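Long-range contacts in hydrogenase maturation protease (Wolinella succinogenes, PDB 3PU6), which probably acts as an endopeptidase that matures and so activates a hydrogenase: residues F75-D80 against K106-G111; D18-A23 against A62-G67. All coordinates share one frame; numbering follows the deposited sequence.

Contact 1: residues F75-D80 against K106-G111; sequences FLDLSD and KTIFLG
Leu76 and Phe109 form an antiparallel hydrogen-bonded pair: Leu76 N donates to Phe109 O at 2.9 Å, and Phe109 N to Leu76 O at 2.8 Å. A third backbone bond, Leu78 N to Thr107 O, carries the pairing one step past the end of strand 73-77. Phe75 with Leu110 and Asp77 with Ile108 are the non-hydrogen-bonded pairs that flank Leu76 and Phe109, and their side chains share one face of the sheet. On it the Phe75 ring lies obliquely to both aliphatic partners, with CE1 3.3 Å from Ile108 CG2 and CD1 3.8 Å from Leu110 CB. Phe109 lies on the other face with Leu76, and just past the strand end Leu78 CD1 comes 3.9 Å from Phe109 CB, the side chains alongside each other. At the polar end, Asp77 OD2 and Lys106 NZ make a salt bridge of 2.6 Å, in which the ammonium comes from above the carboxylate plane. Two features put these groups in place: Asp77 holds CG trans to its own N (chi1 169°), and the Lys106 chain, bent at chi2, returns toward the partner strand. A type I turn from Asp77 to Asp80 ends the strand, and Asp80 is the N-cap of helix 81-85. Strand 73-77 is outermost on this side within the chain, with 106-114 between it and 58-66: the antiparallel edge of an otherwise parallel alpha/beta sheet with helices on both faces. Helix 128-147 packs on the Phe75, Ile108 and Leu110 face through Leu144 and Ile141, while helix 94-103 meets Leu78 and Thr107 on the opposite side.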
loop_
_atom_site.group_PDB
_atom_site.type_symbol
_atom_site.label_atom_id
_atom_site.label_comp_id
_atom_site.label_asym_id
_atom_site.label_seq_id
_atom_site.Cartn_x
_atom_site.Cartn_y
_atom_site.Cartn_z
ATOM N N PHE A 75 4.217 0.717 9.395
ATOM C CA PHE A 75 5.034 -0.024 8.447
ATOM C C PHE A 75 5.523 -1.357 9.017
ATOM O O PHE A 75 6.460 -1.383 9.787
ATOM C CB PHE A 75 6.199 0.863 8.013
ATOM C CG PHE A 75 6.793 0.486 6.688
ATOM C CD1 PHE A 75 6.018 -0.117 5.713
ATOM C CD2 PHE A 75 8.124 0.753 6.412
ATOM C CE1 PHE A 75 6.569 -0.460 4.491
ATOM C CE2 PHE A 75 8.681 0.410 5.196
ATOM C CZ PHE A 75 7.911 -0.201 4.238
ATOM N N LEU A 76 4.895 -2.468 8.641
ATOM C CA LEU A 76 5.151 -3.740 9.318
ATOM C C LEU A 76 5.376 -4.938 8.404
ATOM O O LEU A 76 4.748 -5.058 7.366
ATOM C CB LEU A 76 3.978 -4.072 10.228
ATOM C CG LEU A 76 3.529 -3.054 11.272
ATOM C CD1 LEU A 76 2.054 -3.102 11.345
ATOM C CD2 LEU A 76 4.115 -3.379 12.615
ATOM N N ASP A 77 6.246 -5.848 8.823
ATOM C CA ASP A 77 6.513 -7.063 8.073
ATOM C C ASP A 77 5.656 -8.195 8.593
ATOM O O ASP A 77 5.977 -8.784 9.626
ATOM C CB ASP A 77 7.982 -7.454 8.221
ATOM C CG ASP A 77 8.278 -8.857 7.697
ATOM O OD1 ASP A 77 7.474 -9.399 6.894
ATOM O OD2 ASP A 77 9.333 -9.408 8.093
ATOM N N LEU A 78 4.579 -8.514 7.870
ATOM C CA LEU A 78 3.605 -9.519 8.328
ATOM C C LEU A 78 4.071 -10.959 8.127
ATOM O O LEU A 78 3.373 -11.899 8.473
ATOM C CB LEU A 78 2.219 -9.267 7.736
ATOM C CG LEU A 78 1.740 -7.859 8.105
ATOM C CD1 LEU A 78 0.346 -7.607 7.610
ATOM C CD2 LEU A 78 1.821 -7.607 9.606
ATOM N N SER A 79 5.273 -11.103 7.583
ATOM C CA SER A 79 6.013 -12.354 7.610
ATOM C C SER A 79 6.334 -12.746 9.053
ATOM O O SER A 79 6.339 -13.925 9.412
ATOM C CB SER A 79 7.313 -12.203 6.807
ATOM O OG SER A 79 8.399 -12.860 7.437
ATOM N N ASP A 80 6.613 -11.754 9.883
ATOM C CA ASP A 80 6.805 -12.010 11.296
ATOM C C ASP A 80 5.486 -12.461 11.920
ATOM O O ASP A 80 4.514 -11.716 11.925
ATOM C CB ASP A 80 7.304 -10.755 12.001
ATOM C CG ASP A 80 7.678 -11.022 13.433
ATOM O OD1 ASP A 80 8.575 -11.858 13.630
ATOM O OD2 ASP A 80 7.084 -10.417 14.357
ATOM N N LYS A 106 7.327 -12.405 2.436
ATOM C CA LYS A 106 7.531 -10.980 2.644
ATOM C C LYS A 106 6.317 -10.136 2.274
ATOM O O LYS A 106 6.377 -9.361 1.320
ATOM C CB LYS A 106 8.709 -10.470 1.841
ATOM C CG LYS A 106 10.011 -10.454 2.589
ATOM C CD LYS A 106 9.848 -9.908 3.999
ATOM C CE LYS A 106 11.190 -9.930 4.715
ATOM N NZ LYS A 106 11.026 -9.775 6.181
ATOM N N THR A 107 5.230 -10.271 3.033
ATOM C CA THR A 107 4.124 -9.337 2.928
ATOM C C THR A 107 4.248 -8.222 3.954
ATOM O O THR A 107 4.122 -8.439 5.156
ATOM C CB THR A 107 2.754 -10.000 3.129
ATOM O OG1 THR A 107 2.579 -11.042 2.163
ATOM C CG2 THR A 107 1.643 -8.956 2.963
ATOM N N ILE A 108 4.460 -7.018 3.458
ATOM C CA ILE A 108 4.609 -5.868 4.308
ATOM C C ILE A 108 3.400 -4.957 4.204
ATOM O O ILE A 108 2.986 -4.617 3.105
ATOM C CB ILE A 108 5.894 -5.099 3.928
ATOM C CG1 ILE A 108 7.123 -5.937 4.301
ATOM C CG2 ILE A 108 5.921 -3.731 4.591
ATOM C CD1 ILE A 108 8.260 -5.781 3.359
ATOM N N PHE A 109 2.835 -4.564 5.349
ATOM C CA PHE A 109 1.765 -3.560 5.379
ATOM C C PHE A 109 2.307 -2.144 5.553
ATOM O O PHE A 109 3.206 -1.920 6.342
ATOM C CB PHE A 109 0.698 -3.862 6.458
ATOM C CG PHE A 109 -0.440 -2.859 6.479
ATOM C CD1 PHE A 109 -1.441 -2.893 5.520
ATOM C CD2 PHE A 109 -0.477 -1.847 7.426
ATOM C CE1 PHE A 109 -2.465 -1.933 5.518
ATOM C CE2 PHE A 109 -1.498 -0.894 7.429
ATOM C CZ PHE A 109 -2.484 -0.934 6.478
ATOM N N LEU A 110 1.753 -1.200 4.801
ATOM C CA LEU A 110 2.067 0.216 4.947
ATOM C C LEU A 110 0.807 1.068 5.091
ATOM O O LEU A 110 0.158 1.380 4.096
ATOM C CB LEU A 110 2.853 0.705 3.736
ATOM C CG LEU A 110 3.536 2.082 3.800
ATOM C CD1 LEU A 110 4.490 2.236 2.641
ATOM C CD2 LEU A 110 2.551 3.236 3.817
ATOM N N GLY A 111 0.467 1.444 6.325
ATOM C CA GLY A 111 -0.722 2.234 6.595
ATOM C C GLY A 111 -0.426 3.715 6.672
ATOM O O GLY A 111 0.511 4.127 7.343
#

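Contact 2: residues D18-A23 against A62-G67; sequences DGVAIA and ADAMSG
Asp18 carries its carboxylate trans to the backbone N (chi1 180°), which brings OD1 to 3.7 Å from Ala64 CB. Val20, with chi1 at 73°, sets CG1 between its own N and carbonyl carbon, and that methyl reaches the same Ala64 CB at 3.9 Å. The Ala64 methyl is thus touched by one carboxylate oxygen and one valine branch. The other oxygen, Asp18 OD2, takes a weak hydrogen bond from Asn12 N. One residue further into helix 20-31, Ala21 directs its CB at the strand: it lies 3.4 Å from Ala62 O and 4.0 Å from Ala62 CB. With alanines on both sides at this point, the helix backbone comes near the strand, as the 5.1 Å between Ala21 CA and Asp63 CA attests. Asp63 points its CB away from the helix, yet its OD1 turns back and makes a weak bond to Ala64 N, with an angle of 116° at the hydrogen. Beyond these contacts, Val20 also touches Ile112, and Ala64 touches Val114, both of strand 106-114. No hydrogen bond crosses between 18-23 and 62-67, so van der Waals contact, methyl to methyl and methyl to oxygen, joins Asp18 and the start of helix 20-31 to strand 58-66. The two acids nevertheless converge, Asp18 OD1 standing 4.6 Å from Asp63 OD1, and the place of Asp63 late in this strand is consistent with the metal-binding aspartate of related maturation proteases.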
loop_
_atom_site.group_PDB
_atom_site.type_symbol
_atom_site.label_atom_id
_atom_site.label_comp_id
_atom_site.label_asym_id
_atom_site.label_seq_id
_atom_site.Cartn_x
_atom_site.Cartn_y
_atom_site.Cartn_z
ATOM N N ASP A 18 -8.705 9.164 0.817
ATOM C CA ASP A 18 -8.758 7.707 0.807
ATOM C C ASP A 18 -8.077 7.165 -0.443
ATOM O O ASP A 18 -7.906 5.958 -0.613
ATOM C CB ASP A 18 -10.194 7.201 0.927
ATOM C CG ASP A 18 -10.286 5.679 0.920
ATOM O OD1 ASP A 18 -9.675 5.014 1.800
ATOM O OD2 ASP A 18 -11.003 5.144 0.034
ATOM N N GLY A 19 -7.669 8.077 -1.309
ATOM C CA GLY A 19 -6.850 7.693 -2.435
ATOM C C GLY A 19 -5.365 7.926 -2.218
ATOM O O GLY A 19 -4.598 7.830 -3.170
ATOM N N VAL A 20 -4.956 8.227 -0.986
ATOM C CA VAL A 20 -3.567 8.544 -0.706
ATOM C C VAL A 20 -2.647 7.444 -1.197
ATOM O O VAL A 20 -1.612 7.741 -1.792
ATOM C CB VAL A 20 -3.284 8.861 0.814
ATOM C CG1 VAL A 20 -3.339 7.591 1.681
ATOM C CG2 VAL A 20 -1.959 9.580 0.976
ATOM N N ALA A 21 -3.026 6.186 -0.951
ATOM C CA ALA A 21 -2.209 5.058 -1.385
ATOM C C ALA A 21 -2.187 4.907 -2.917
ATOM O O ALA A 21 -1.269 4.314 -3.465
ATOM C CB ALA A 21 -2.653 3.781 -0.723
ATOM N N ILE A 22 -3.191 5.440 -3.602
ATOM C CA ILE A 22 -3.173 5.463 -5.050
ATOM C C ILE A 22 -2.139 6.488 -5.458
ATOM O O ILE A 22 -1.348 6.272 -6.382
ATOM C CB ILE A 22 -4.543 5.852 -5.680
ATOM C CG1 ILE A 22 -5.678 4.969 -5.159
ATOM C CG2 ILE A 22 -4.464 5.761 -7.174
ATOM C CD1 ILE A 22 -5.361 3.535 -5.198
ATOM N N ALA A 23 -2.135 7.616 -4.764
ATOM C CA ALA A 23 -1.141 8.640 -5.037
ATOM C C ALA A 23 0.287 8.066 -4.881
ATOM O O ALA A 23 1.135 8.191 -5.769
ATOM C CB ALA A 23 -1.367 9.822 -4.144
ATOM N N ALA A 62 -0.286 -1.049 0.440
ATOM C CA ALA A 62 -0.506 0.262 1.030
ATOM C C ALA A 62 -1.981 0.699 1.028
ATOM O O ALA A 62 -2.716 0.438 0.077
ATOM C CB ALA A 62 0.333 1.286 0.326
ATOM N N ASP A 63 -2.394 1.386 2.096
ATOM C CA ASP A 63 -3.788 1.804 2.264
ATOM C C ASP A 63 -3.901 3.041 3.130
ATOM O O ASP A 63 -3.068 3.274 3.985
ATOM C CB ASP A 63 -4.628 0.687 2.902
ATOM C CG ASP A 63 -6.109 0.825 2.577
ATOM O OD1 ASP A 63 -6.453 1.742 1.787
ATOM O OD2 ASP A 63 -6.931 0.022 3.093
ATOM N N ALA A 64 -4.940 3.835 2.900
ATOM C CA ALA A 64 -5.328 4.872 3.844
ATOM C C ALA A 64 -5.858 4.195 5.097
ATOM O O ALA A 64 -6.488 3.140 5.027
ATOM C CB ALA A 64 -6.399 5.764 3.248
HETATM N N MSE A 65 -5.592 4.777 6.257
HETATM C CA MSE A 65 -6.313 4.338 7.450
HETATM C C MSE A 65 -6.780 5.538 8.248
HETATM O O MSE A 65 -5.988 6.388 8.642
HETATM C CB MSE A 65 -5.507 3.352 8.287
HETATM C CG MSE A 65 -4.055 3.703 8.401
HETATM SE SE MSE A 65 -3.089 2.306 9.345
HETATM C CE MSE A 65 -1.615 3.384 10.116
ATOM N N SER A 66 -8.093 5.620 8.431
ATOM C CA SER A 66 -8.714 6.843 8.943
ATOM C C SER A 66 -8.971 6.805 10.447
ATOM O O SER A 66 -8.839 5.756 11.086
ATOM C CB SER A 66 -9.991 7.206 8.164
ATOM O OG SER A 66 -10.771 6.059 7.865
ATOM N N GLY A 67 -9.320 7.976 10.985
ATOM C CA GLY A 67 -9.490 8.194 12.414
ATOM C C GLY A 67 -9.604 9.669 12.776
ATOM O O GLY A 67 -9.461 10.542 11.916
#

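From the N terminus, strand 5-10 leads into the turn before helix 20-31, where contact 2 opens. The chain then runs through strand 35-41 and helix 48-54 and returns in strand 58-66, closing a loop of 38 residues. Only afterwards does contact 1 open, on strand 73-77; it closes 25 residues on, after helices 81-85 and 94-103, at strand 106-114. The two loops therefore follow in series, neither nested nor crossed. They meet in the sheet, where strands 58-66 and 106-114 are neighbours: Leu110 O lies 3.2 Å from Asp63 N, a probable hydrogen bond. Contact 1 adds the antiparallel edge strand, and contact 2 sets the start of helix 20-31 against the C-terminal part of the central strand.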